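Local coordinates for sarcolemmal membrane-associated protein (Homo sapiens, PDB 6AR0), which joins the extended STRIPAK phosphatase and kinase complex, which dephosphorylates the kinase STK3 and so inhibits Hippo signalling, at residues Q83-S86 with E91-P94; V58-D61 with K66-L69; N13-Q18 with F46-L51. All coordinates share one frame; numbering follows the deposited sequence.

Overall arrangement
The chain is the FHA domain, two beta sheets joined by loops; all three contacts are partly buried. Contact 2 is regular sheet: the hairpin of strands 56-61 and 66-71, one side packed with buried V58, F60, F67 and L69, the other bearing the partly exposed W59, Y68, D61 and K66. Contact 1 adjoins it, P94 resting on W59 and Y68, and joins the end of strand 83-84 to the loop before 95-97. S92 is buried there and E91 exposed; no hydrogen bond crosses. Contact 3 lies across the chain's centre from contact 2, about 22 Å between centres. Two loops meet through a T-shaped phenylalanine pair, a weak imidazole bond and a water, with F46 and C48 buried and D47 exposed.

Contact 1 (Q83-S86 with E91-P94); sequences QRLS and ESPP
S92 faces both L85 and S86 by van der Waals contact, without a hydrogen bond from one segment to the other. S92 CB lies 3.4 Å from L85 O and 3.7 Å from L85 CB, while S86 CB comes alongside the opposite backbone, 3.7 Å from S92 N. The polar atoms turn to other partners. S92 OG sits between the backbone N and carbonyl carbon (chi1 78°), gives its hydrogen to P93 O at 2.8 Å and accepts from the D71 amide on strand 66-71. S86 OG pairs with E90 O inside the connecting loop, and the extended R84 side chain brings NE to S86 O, 2.8 Å away, with the N-H...O angle at 149°. L85, meanwhile, packs on T78 and I80 of strand 78-80. Replacing S92 with an alanine removes the hydroxyl, which would probably leave P93 O and the D71 amide without that mate. The contact thus brings the end of the 78-80/83-84 hairpin against the chain running into strand 95-97 of the other sheet of the FHA sandwich through van der Waals contact, much of it against backbone polar atoms; the buried S92 hydroxyl is satisfied by P93 O and D71 N, and S86 OG by E90 O.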
loop_
_atom_site.group_PDB
_atom_site.type_symbol
_atom_site.label_atom_id
_atom_site.label_comp_id
_atom_site.label_asym_id
_atom_site.label_seq_id
_atom_site.Cartn_x
_atom_site.Cartn_y
_atom_site.Cartn_z
ATOM N N GLN A 83 7.052 3.879 -9.818
ATOM C CA GLN A 83 7.990 4.929 -9.427
ATOM C C GLN A 83 8.213 4.857 -7.924
ATOM O O GLN A 83 7.260 4.947 -7.145
ATOM C CB GLN A 83 7.439 6.306 -9.801
ATOM C CG GLN A 83 7.083 6.419 -11.264
ATOM C CD GLN A 83 8.233 6.065 -12.151
ATOM O OE1 GLN A 83 9.384 6.415 -11.874
ATOM N NE2 GLN A 83 7.940 5.343 -13.223
ATOM N N ARG A 84 9.474 4.731 -7.520
ATOM C CA ARG A 84 9.820 4.518 -6.119
ATOM C C ARG A 84 9.736 5.827 -5.343
ATOM O O ARG A 84 10.272 6.854 -5.772
ATOM C CB ARG A 84 11.227 3.936 -6.015
ATOM C CG ARG A 84 11.592 3.512 -4.611
ATOM C CD ARG A 84 12.860 2.688 -4.580
ATOM N NE ARG A 84 13.189 2.311 -3.209
ATOM C CZ ARG A 84 13.830 1.207 -2.864
ATOM N NH1 ARG A 84 14.261 0.355 -3.788
ATOM N NH2 ARG A 84 14.027 0.959 -1.586
ATOM N N LEU A 85 9.105 5.784 -4.175
ATOM C CA LEU A 85 8.866 7.013 -3.428
ATOM C C LEU A 85 10.102 7.508 -2.687
ATOM O O LEU A 85 10.297 8.724 -2.585
ATOM C CB LEU A 85 7.719 6.820 -2.443
ATOM C CG LEU A 85 6.409 6.359 -3.065
ATOM C CD1 LEU A 85 5.274 6.536 -2.073
ATOM C CD2 LEU A 85 6.104 7.075 -4.379
ATOM N N SER A 86 10.926 6.600 -2.156
ATOM C CA SER A 86 12.118 6.987 -1.409
ATOM C C SER A 86 13.166 5.883 -1.480
ATOM O O SER A 86 12.865 4.717 -1.738
ATOM C CB SER A 86 11.775 7.291 0.052
ATOM O OG SER A 86 11.146 6.171 0.642
ATOM N N GLU A 91 12.494 8.190 4.379
ATOM C CA GLU A 91 11.100 8.603 4.332
ATOM C C GLU A 91 10.847 9.358 3.036
ATOM O O GLU A 91 11.703 10.122 2.577
ATOM C CB GLU A 91 10.794 9.503 5.535
ATOM C CG GLU A 91 9.321 9.824 5.737
ATOM C CD GLU A 91 9.090 10.809 6.867
ATOM O OE1 GLU A 91 9.645 11.926 6.810
ATOM O OE2 GLU A 91 8.356 10.464 7.817
ATOM N N SER A 92 9.677 9.145 2.446
ATOM C CA SER A 92 9.276 9.960 1.313
ATOM C C SER A 92 8.400 11.106 1.778
ATOM O O SER A 92 7.854 11.078 2.880
ATOM C CB SER A 92 8.487 9.127 0.295
ATOM O OG SER A 92 7.137 8.891 0.686
ATOM N N PRO A 93 8.220 12.130 0.952
ATOM C CA PRO A 93 7.120 13.061 1.186
ATOM C C PRO A 93 5.794 12.376 0.926
ATOM O O PRO A 93 5.756 11.287 0.331
ATOM C CB PRO A 93 7.371 14.173 0.159
ATOM C CG PRO A 93 8.159 13.542 -0.904
ATOM C CD PRO A 93 8.924 12.406 -0.311
ATOM N N PRO A 94 4.682 12.972 1.342
ATOM C CA PRO A 94 3.376 12.478 0.896
ATOM C C PRO A 94 3.293 12.544 -0.621
ATOM O O PRO A 94 3.643 13.554 -1.219
ATOM C CB PRO A 94 2.389 13.445 1.555
ATOM C CG PRO A 94 3.141 14.016 2.719
ATOM C CD PRO A 94 4.552 14.139 2.232
#

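Contact 2 (V58-D61 with K66-L69); sequences VWFD and KFYL
W59 and Y68 face each other as a hydrogen-bonded pair in the antiparallel beta hairpin of strands 56-61 and 66-71, inside the five-stranded sheet of the FHA sandwich. W59 N reaches Y68 O at 3.0 Å, and Y68 N returns to W59 O at 2.9 Å. On the side of the sheet with W59 and Y68, the bump is Y68 CB, seated against the face of the indole and offset toward its rim. With W59 CG between its backbone N and carbonyl carbon (chi1 70°), the ring folds back over the neighbouring strand, and Y68 CB comes to 3.6 Å from the centroid of its six-membered ring in a CH-pi contact. The phenol runs on past the indole: the planes of the five-membered ring and Y68 are near parallel, but slid so far that they barely overlap. P94 fills in beside both aromatics, and D61 CB meets the phenol at its edge.

The other side of the sheet faces the interior. F60 CD1 presses over the centre of the F67 ring, 3.4 Å from F67 CZ, with the two planes inclined at 46°, neither stacked nor perpendicular. F60 CG lies opposite its backbone N (chi1 177°), which carries the ring across to F67. A4 and P130 touch F60, while I97 and A135 touch F67. Farther along, V58 CB lies 4.2 Å from L69 CD1, and I30 and I97 adjoin both side chains. D61 N bonds K66 O, whereas K66 NZ leaves for a salt bridge with E96, and D61 OD1 takes the amide of K63. The remaining carboxylate oxygen, D61 OD2, accepts a hydrogen from a water at 2.8 Å that lies 2.7 Å from Y68 OH.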
loop_
_atom_site.group_PDB
_atom_site.type_symbol
_atom_site.label_atom_id
_atom_site.label_comp_id
_atom_site.label_asym_id
_atom_site.label_seq_id
_atom_site.Cartn_x
_atom_site.Cartn_y
_atom_site.Cartn_z
ATOM N N VAL A 58 -1.125 5.365 4.444
ATOM C CA VAL A 58 -2.094 5.817 3.450
ATOM C C VAL A 58 -3.214 6.571 4.154
ATOM O O VAL A 58 -3.658 6.176 5.235
ATOM C CB VAL A 58 -2.627 4.634 2.596
ATOM C CG1 VAL A 58 -3.356 3.580 3.437
ATOM C CG2 VAL A 58 -3.506 5.124 1.471
ATOM N N TRP A 59 -3.678 7.663 3.545
ATOM C CA TRP A 59 -4.718 8.450 4.189
ATOM C C TRP A 59 -5.512 9.242 3.168
ATOM O O TRP A 59 -5.116 9.417 2.015
ATOM C CB TRP A 59 -4.157 9.382 5.265
ATOM C CG TRP A 59 -3.317 10.554 4.792
ATOM C CD1 TRP A 59 -3.734 11.833 4.588
ATOM C CD2 TRP A 59 -1.908 10.542 4.537
ATOM N NE1 TRP A 59 -2.672 12.616 4.223
ATOM C CE2 TRP A 59 -1.537 11.849 4.191
ATOM C CE3 TRP A 59 -0.922 9.552 4.589
ATOM C CZ2 TRP A 59 -0.221 12.201 3.914
ATOM C CZ3 TRP A 59 0.382 9.898 4.305
ATOM C CH2 TRP A 59 0.721 11.211 3.970
ATOM N N PHE A 60 -6.644 9.743 3.651
ATOM C CA PHE A 60 -7.496 10.681 2.939
ATOM C C PHE A 60 -7.451 12.022 3.650
ATOM O O PHE A 60 -7.625 12.081 4.867
ATOM C CB PHE A 60 -8.937 10.166 2.924
ATOM C CG PHE A 60 -9.922 11.104 2.277
ATOM C CD1 PHE A 60 -9.846 11.391 0.926
ATOM C CD2 PHE A 60 -10.934 11.695 3.020
ATOM C CE1 PHE A 60 -10.771 12.254 0.333
ATOM C CE2 PHE A 60 -11.856 12.541 2.425
ATOM C CZ PHE A 60 -11.765 12.824 1.093
ATOM N N ASP A 61 -7.188 13.081 2.892
ATOM C CA ASP A 61 -7.157 14.444 3.411
ATOM C C ASP A 61 -8.552 15.012 3.234
ATOM O O ASP A 61 -8.954 15.374 2.125
ATOM C CB ASP A 61 -6.124 15.249 2.634
ATOM C CG ASP A 61 -5.953 16.647 3.156
ATOM O OD1 ASP A 61 -6.903 17.183 3.759
ATOM O OD2 ASP A 61 -4.859 17.216 2.930
ATOM N N LYS A 66 -8.096 14.812 -1.364
ATOM C CA LYS A 66 -6.986 14.086 -1.962
ATOM C C LYS A 66 -6.564 12.922 -1.066
ATOM O O LYS A 66 -6.670 12.980 0.163
ATOM C CB LYS A 66 -5.782 15.015 -2.173
ATOM C CG LYS A 66 -5.937 16.110 -3.236
ATOM C CD LYS A 66 -4.633 16.934 -3.421
ATOM C CE LYS A 66 -4.737 17.913 -4.588
ATOM N NZ LYS A 66 -4.789 17.204 -5.892
ATOM N N PHE A 67 -6.064 11.871 -1.702
ATOM C CA PHE A 67 -5.544 10.691 -1.041
ATOM C C PHE A 67 -4.030 10.676 -1.201
ATOM O O PHE A 67 -3.496 11.060 -2.257
ATOM C CB PHE A 67 -6.110 9.427 -1.693
ATOM C CG PHE A 67 -7.588 9.236 -1.512
ATOM C CD1 PHE A 67 -8.078 8.350 -0.572
ATOM C CD2 PHE A 67 -8.490 9.916 -2.309
ATOM C CE1 PHE A 67 -9.450 8.163 -0.426
ATOM C CE2 PHE A 67 -9.857 9.734 -2.159
ATOM C CZ PHE A 67 -10.322 8.850 -1.234
ATOM N N TYR A 68 -3.340 10.155 -0.184
ATOM C CA TYR A 68 -1.890 10.151 -0.182
ATOM C C TYR A 68 -1.325 8.830 0.304
ATOM O O TYR A 68 -1.922 8.129 1.125
ATOM C CB TYR A 68 -1.328 11.228 0.742
ATOM C CG TYR A 68 -1.625 12.614 0.261
ATOM C CD1 TYR A 68 -0.774 13.244 -0.639
ATOM C CD2 TYR A 68 -2.750 13.282 0.675
ATOM C CE1 TYR A 68 -1.021 14.511 -1.095
ATOM C CE2 TYR A 68 -3.018 14.573 0.226
ATOM C CZ TYR A 68 -2.142 15.170 -0.665
ATOM O OH TYR A 68 -2.365 16.443 -1.131
ATOM N N LEU A 69 -0.123 8.546 -0.175
ATOM C CA LEU A 69 0.709 7.440 0.259
ATOM C C LEU A 69 2.089 7.979 0.608
ATOM O O LEU A 69 2.633 8.827 -0.111
ATOM C CB LEU A 69 0.813 6.421 -0.881
ATOM C CG LEU A 69 1.614 5.143 -0.657
ATOM C CD1 LEU A 69 1.017 4.315 0.465
ATOM C CD2 LEU A 69 1.674 4.328 -1.944
HETATM O O HOH W 1 -4.118 17.841 0.344
#

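Contact 3 (N13-Q18 with F46-L51)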
loop_
_atom_site.group_PDB
_atom_site.type_symbol
_atom_site.label_atom_id
_atom_site.label_comp_id
_atom_site.label_asym_id
_atom_site.label_seq_id
_atom_site.Cartn_x
_atom_site.Cartn_y
_atom_site.Cartn_z
ATOM N N ASN A 13 1.021 -10.307 -10.629
ATOM C CA ASN A 13 2.419 -10.486 -10.273
ATOM C C ASN A 13 2.681 -10.245 -8.794
ATOM O O ASN A 13 3.842 -10.083 -8.396
ATOM C CB ASN A 13 3.320 -9.614 -11.159
ATOM C CG ASN A 13 2.959 -8.140 -11.112
ATOM O OD1 ASN A 13 1.839 -7.769 -10.771
ATOM N ND2 ASN A 13 3.918 -7.287 -11.457
ATOM N N SER A 14 1.632 -10.240 -7.977
ATOM C CA SER A 14 1.765 -10.020 -6.554
ATOM C C SER A 14 1.909 -11.325 -5.791
ATOM O O SER A 14 1.337 -12.359 -6.156
ATOM C CB SER A 14 0.500 -9.347 -6.040
ATOM O OG SER A 14 0.605 -8.955 -4.693
ATOM N N HIS A 15 2.647 -11.258 -4.699
ATOM C CA HIS A 15 2.469 -12.228 -3.641
ATOM C C HIS A 15 0.985 -12.252 -3.260
ATOM O O HIS A 15 0.355 -11.192 -3.184
ATOM C CB HIS A 15 3.333 -11.756 -2.473
ATOM C CG HIS A 15 3.397 -12.693 -1.327
ATOM N ND1 HIS A 15 4.055 -13.902 -1.370
ATOM C CD2 HIS A 15 2.953 -12.543 -0.060
ATOM C CE1 HIS A 15 3.974 -14.475 -0.179
ATOM N NE2 HIS A 15 3.309 -13.671 0.628
ATOM N N PRO A 16 0.379 -13.414 -3.041
ATOM C CA PRO A 16 -1.084 -13.444 -2.890
ATOM C C PRO A 16 -1.582 -12.728 -1.644
ATOM O O PRO A 16 -0.997 -12.829 -0.563
ATOM C CB PRO A 16 -1.390 -14.939 -2.817
ATOM C CG PRO A 16 -0.278 -15.546 -3.614
ATOM C CD PRO A 16 0.930 -14.772 -3.203
ATOM N N PHE A 17 -2.701 -12.023 -1.805
ATOM C CA PHE A 17 -3.452 -11.484 -0.681
ATOM C C PHE A 17 -4.908 -11.388 -1.094
ATOM O O PHE A 17 -5.222 -11.344 -2.287
ATOM C CB PHE A 17 -2.920 -10.120 -0.191
ATOM C CG PHE A 17 -3.105 -8.979 -1.163
ATOM C CD1 PHE A 17 -2.137 -8.687 -2.118
ATOM C CD2 PHE A 17 -4.235 -8.183 -1.095
ATOM C CE1 PHE A 17 -2.293 -7.618 -2.973
ATOM C CE2 PHE A 17 -4.393 -7.116 -1.951
ATOM C CZ PHE A 17 -3.423 -6.825 -2.885
ATOM N N GLN A 18 -5.793 -11.349 -0.103
ATOM C CA GLN A 18 -7.216 -11.197 -0.359
ATOM C C GLN A 18 -7.607 -9.724 -0.348
ATOM O O GLN A 18 -7.060 -8.919 0.413
ATOM C CB GLN A 18 -8.040 -11.979 0.667
ATOM C CG GLN A 18 -7.739 -13.472 0.684
ATOM C CD GLN A 18 -7.928 -14.130 -0.680
ATOM O OE1 GLN A 18 -8.996 -14.031 -1.290
ATOM N NE2 GLN A 18 -6.888 -14.806 -1.162
ATOM N N PHE A 46 0.041 -7.111 5.592
ATOM C CA PHE A 46 0.234 -8.206 4.650
ATOM C C PHE A 46 1.227 -9.227 5.185
ATOM O O PHE A 46 2.300 -8.867 5.689
ATOM C CB PHE A 46 0.730 -7.696 3.291
ATOM C CG PHE A 46 -0.219 -6.732 2.629
ATOM C CD1 PHE A 46 -1.299 -7.183 1.874
ATOM C CD2 PHE A 46 -0.044 -5.366 2.779
ATOM C CE1 PHE A 46 -2.171 -6.285 1.292
ATOM C CE2 PHE A 46 -0.930 -4.477 2.201
ATOM C CZ PHE A 46 -1.985 -4.942 1.451
ATOM N N ASP A 47 0.872 -10.494 5.058
ATOM C CA ASP A 47 1.806 -11.584 5.306
ATOM C C ASP A 47 2.672 -11.676 4.056
ATOM O O ASP A 47 2.286 -12.286 3.050
ATOM C CB ASP A 47 1.022 -12.860 5.567
ATOM C CG ASP A 47 1.897 -14.041 5.832
ATOM O OD1 ASP A 47 3.140 -13.871 5.893
ATOM O OD2 ASP A 47 1.329 -15.141 5.996
ATOM N N CYS A 48 3.828 -11.009 4.100
ATOM C CA CYS A 48 4.730 -10.897 2.954
ATOM C C CYS A 48 6.099 -10.532 3.497
ATOM O O CYS A 48 6.246 -9.511 4.174
ATOM C CB CYS A 48 4.233 -9.810 1.993
ATOM S SG CYS A 48 5.282 -9.533 0.553
ATOM N N LYS A 49 7.096 -11.355 3.175
ATOM C CA LYS A 49 8.396 -11.267 3.819
ATOM C C LYS A 49 9.088 -9.941 3.549
ATOM O O LYS A 49 9.851 -9.454 4.396
ATOM C CB LYS A 49 9.276 -12.417 3.313
ATOM C CG LYS A 49 10.575 -12.559 4.063
ATOM C CD LYS A 49 11.404 -13.722 3.566
ATOM C CE LYS A 49 12.698 -13.829 4.343
ATOM N NZ LYS A 49 13.608 -14.803 3.715
ATOM N N VAL A 50 8.902 -9.385 2.353
ATOM C CA VAL A 50 9.715 -8.258 1.910
ATOM C C VAL A 50 9.210 -6.920 2.427
ATOM O O VAL A 50 9.875 -5.897 2.190
ATOM C CB VAL A 50 9.891 -8.268 0.375
ATOM C CG1 VAL A 50 10.467 -9.604 -0.110
ATOM C CG2 VAL A 50 8.591 -7.982 -0.325
ATOM N N LEU A 51 8.088 -6.880 3.145
ATOM C CA LEU A 51 7.601 -5.631 3.728
ATOM C C LEU A 51 8.265 -5.366 5.067
ATOM O O LEU A 51 8.578 -6.291 5.822
ATOM C CB LEU A 51 6.091 -5.654 3.956
ATOM C CG LEU A 51 5.261 -5.156 2.755
ATOM C CD1 LEU A 51 5.363 -6.077 1.543
ATOM C CD2 LEU A 51 3.811 -4.964 3.140
HETATM O O HOH W 2 -0.040 -11.338 1.641
#
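F17 and F46 form a T-shaped pair: the edge of F46 points at the face of F17, planes at 75° and centroids 5.0 Å apart. F46 CE1 does the touching, 3.7 Å from F17 CD2 and displaced toward the rim of that ring. Beside them H15 CG, trans to the backbone N (chi1 -174°), carries the imidazole out to D47 and C48. Its NE2 donates to D47 O at 3.0 Å, near the ring plane, but the N-H...O angle of 124° makes the bond weak. C48 CB lies 3.6 Å from H15 CD2, and C48 SG stands obliquely off the ring. A water between the loops donates to both P16 O (2.8 Å) and D47 O (2.9 Å), adding a second donor at the latter.

One shell out, S14 OG gives its hydrogen to H15 O and also bonds V122 N, tying the H15 loop to strand 117-128, whose I121 and S123 touch F17. The backbone of F46 pairs with G31 and S33, and C48 begins a type I turn ending at L51. Within this turn V50 O accepts from N76 ND2 and L51 O from R32 NH1, consistent with the loops that form the phosphothreonine-binding surface of FHA domains. The junction therefore combines a T-shaped aromatic pair with an imidazole resting against the D47-C48 backbone and thiol, and the D47 carbonyl is satisfied by a weak imidazole N-H and a water.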